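Local coordinates for BH1328 protein (Bacillus halodurans, PDB 2O5A), which probably acts as a ribosomal silencing factor that binds the large subunit through protein uL14 and blocks joining of the ribosomal subunits, repressing translation, at residues 9-19 with 50-58. Sequence-based numbering, arbitrary orientation.
Sequences LAVNAVDDKKA and AIAHELKKV
Lys17 lays the aliphatic part of its side chain, rather than its charge, against residues 50-58 of helix 45-61: its CG packs on Glu54 CB and Lys17 CD lies 3.5 Å from Ala50 O. Bends at chi2 (-75°) and chi3 (75°) fold the chain over the Ala50-Glu54 turn of the helix, and it crosses the Glu54 side chain at about a right angle. The ammonium is not engaged by the carboxylate, since Lys17 NZ stays 4.7 Å from Glu54 OE1. With CG anti to the backbone N, Glu54 lays CG against Ala13 O; a bend at chi2 then brings Glu54 OE2 to 4.1 Å from Asp16 OD1, a like-charged approach that the nearby lysine probably eases.

Below this polar margin the contact is apolar. Ala13, whose CA is 5.3 Å from Leu55 CA, points its methyl into the facing helix, and Ala13 CB touches Val58 CG2 at 3.9 Å, while Leu9 slides past Val58 CG1 in the opposite direction. On the inner side, Val14 CG2 meets Ile51 CG2 and Leu55 CD1, and Leu55 CD2 reaches Ala10. A Schellman motif with Lys18 as its C-prime residue ends helix 4-16 and turns the chain so that the methyl of Ala19 meets Ile51 CD1.

The axes of 9-16 and 50-58 approach to 8.1 Å, with 136° between their N-to-C directions, and both helices lie on the mixed sheet, where Val14 and Ala19 touch Cys40 and Ile51 touches Val89. With no hydrogen bond between the segments, the pairing probably rests on apolar packing of alanine methyls and aliphatic branches, with charge confined to its outer margin.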
# COMPACT_ATOMS: atom_id res chain seq x y z
N LEU A 9 5.09 19.00 -11.34
CA LEU A 9 6.37 19.35 -10.75
C LEU A 9 7.11 18.06 -10.40
O LEU A 9 8.31 17.93 -10.63
CB LEU A 9 6.16 20.19 -9.49
CG LEU A 9 7.36 20.95 -8.93
CD1 LEU A 9 7.91 21.90 -9.98
CD2 LEU A 9 6.93 21.73 -7.70
N ALA A 10 6.36 17.10 -9.86
CA ALA A 10 6.93 15.81 -9.48
C ALA A 10 7.20 14.94 -10.70
O ALA A 10 8.22 14.24 -10.75
CB ALA A 10 5.97 15.09 -8.52
N VAL A 11 6.30 14.98 -11.68
CA VAL A 11 6.46 14.19 -12.89
C VAL A 11 7.73 14.58 -13.64
O VAL A 11 8.45 13.72 -14.14
CB VAL A 11 5.25 14.37 -13.84
CG1 VAL A 11 5.50 13.64 -15.15
CG2 VAL A 11 3.99 13.82 -13.18
N ASN A 12 7.99 15.88 -13.72
CA ASN A 12 9.18 16.38 -14.40
C ASN A 12 10.45 15.94 -13.66
O ASN A 12 11.34 15.34 -14.25
CB ASN A 12 9.14 17.90 -14.50
CG ASN A 12 8.11 18.39 -15.50
OD1 ASN A 12 7.94 19.59 -15.70
ND2 ASN A 12 7.40 17.46 -16.13
N ALA A 13 10.51 16.26 -12.37
CA ALA A 13 11.66 15.89 -11.56
C ALA A 13 12.00 14.42 -11.79
O ALA A 13 13.12 14.08 -12.15
CB ALA A 13 11.36 16.13 -10.08
N VAL A 14 11.00 13.57 -11.59
CA VAL A 14 11.15 12.14 -11.77
C VAL A 14 11.54 11.80 -13.22
O VAL A 14 12.21 10.81 -13.47
CB VAL A 14 9.83 11.41 -11.40
CG1 VAL A 14 9.64 10.17 -12.25
CG2 VAL A 14 9.85 11.03 -9.93
N ASP A 15 11.11 12.65 -14.15
CA ASP A 15 11.41 12.44 -15.57
C ASP A 15 12.83 12.82 -15.96
O ASP A 15 13.41 12.23 -16.87
CB ASP A 15 10.41 13.22 -16.44
CG ASP A 15 9.48 12.31 -17.21
OD1 ASP A 15 8.82 11.46 -16.58
OD2 ASP A 15 9.41 12.45 -18.45
N ASP A 16 13.38 13.82 -15.28
CA ASP A 16 14.74 14.27 -15.57
C ASP A 16 15.75 13.17 -15.27
O ASP A 16 16.81 13.10 -15.89
CB ASP A 16 15.08 15.51 -14.73
CG ASP A 16 14.31 16.74 -15.18
OD1 ASP A 16 14.24 17.71 -14.40
OD2 ASP A 16 13.79 16.74 -16.31
N LYS A 17 15.41 12.30 -14.32
CA LYS A 17 16.29 11.21 -13.92
C LYS A 17 16.01 9.90 -14.65
O LYS A 17 16.60 8.87 -14.31
CB LYS A 17 16.20 10.98 -12.41
CG LYS A 17 16.62 12.18 -11.55
CD LYS A 17 18.14 12.38 -11.50
CE LYS A 17 18.70 12.98 -12.78
NZ LYS A 17 20.16 13.27 -12.66
N LYS A 18 15.11 9.93 -15.62
CA LYS A 18 14.77 8.75 -16.42
C LYS A 18 13.94 7.68 -15.71
O LYS A 18 14.04 6.50 -16.04
CB LYS A 18 16.05 8.09 -16.94
CG LYS A 18 16.97 9.02 -17.71
CD LYS A 18 16.34 9.51 -18.99
CE LYS A 18 17.38 10.18 -19.87
NZ LYS A 18 18.65 9.40 -19.85
N ALA A 19 13.12 8.08 -14.74
CA ALA A 19 12.29 7.10 -14.04
C ALA A 19 11.35 6.45 -15.04
O ALA A 19 10.72 7.13 -15.85
CB ALA A 19 11.50 7.76 -12.94
N ALA A 50 18.68 8.46 -7.23
CA ALA A 50 18.88 9.62 -8.09
C ALA A 50 17.53 10.31 -8.29
O ALA A 50 17.41 11.53 -8.21
CB ALA A 50 19.46 9.20 -9.43
N ILE A 51 16.50 9.50 -8.54
CA ILE A 51 15.15 9.99 -8.75
C ILE A 51 14.65 10.67 -7.48
O ILE A 51 14.20 11.81 -7.51
CB ILE A 51 14.20 8.84 -9.09
CG1 ILE A 51 14.70 8.14 -10.35
CG2 ILE A 51 12.77 9.35 -9.18
CD1 ILE A 51 13.90 6.96 -10.81
N ALA A 52 14.71 9.94 -6.38
CA ALA A 52 14.26 10.45 -5.10
C ALA A 52 14.96 11.75 -4.73
O ALA A 52 14.36 12.63 -4.11
CB ALA A 52 14.50 9.41 -4.01
N HIS A 53 16.22 11.88 -5.11
CA HIS A 53 16.99 13.08 -4.80
C HIS A 53 16.60 14.27 -5.67
O HIS A 53 16.52 15.40 -5.19
CB HIS A 53 18.49 12.80 -4.93
CG HIS A 53 19.36 13.82 -4.26
ND1 HIS A 53 19.88 14.90 -4.92
CD2 HIS A 53 19.78 13.92 -2.98
CE1 HIS A 53 20.59 15.63 -4.08
NE2 HIS A 53 20.55 15.05 -2.89
N GLU A 54 16.35 14.02 -6.95
CA GLU A 54 15.96 15.08 -7.87
C GLU A 54 14.61 15.64 -7.42
O GLU A 54 14.34 16.83 -7.58
CB GLU A 54 15.84 14.55 -9.30
CG GLU A 54 15.41 15.58 -10.34
CD GLU A 54 16.40 16.73 -10.48
OE1 GLU A 54 17.62 16.49 -10.38
OE2 GLU A 54 15.95 17.88 -10.70
N LEU A 55 13.78 14.77 -6.85
CA LEU A 55 12.47 15.18 -6.36
C LEU A 55 12.68 16.06 -5.13
O LEU A 55 11.99 17.06 -4.95
CB LEU A 55 11.63 13.95 -6.00
CG LEU A 55 10.25 13.86 -6.66
CD1 LEU A 55 9.54 12.60 -6.18
CD2 LEU A 55 9.44 15.10 -6.33
N LYS A 56 13.63 15.67 -4.29
CA LYS A 56 13.94 16.42 -3.09
C LYS A 56 14.55 17.76 -3.49
O LYS A 56 14.16 18.81 -2.98
CB LYS A 56 14.94 15.65 -2.22
CG LYS A 56 15.43 16.43 -1.01
CD LYS A 56 16.36 15.60 -0.14
CE LYS A 56 16.63 16.32 1.17
NZ LYS A 56 17.49 15.51 2.09
N LYS A 57 15.50 17.71 -4.41
CA LYS A 57 16.18 18.90 -4.90
C LYS A 57 15.16 19.89 -5.48
O LYS A 57 15.19 21.07 -5.14
CB LYS A 57 17.20 18.50 -5.97
CG LYS A 57 18.08 19.64 -6.46
CD LYS A 57 19.26 19.10 -7.25
CE LYS A 57 20.07 20.23 -7.88
NZ LYS A 57 19.30 20.89 -8.97
N VAL A 58 14.27 19.40 -6.33
CA VAL A 58 13.25 20.24 -6.95
C VAL A 58 12.24 20.77 -5.92
O VAL A 58 11.76 21.89 -6.04
CB VAL A 58 12.48 19.47 -8.05
CG1 VAL A 58 11.15 20.14 -8.34
CG2 VAL A 58 13.32 19.40 -9.31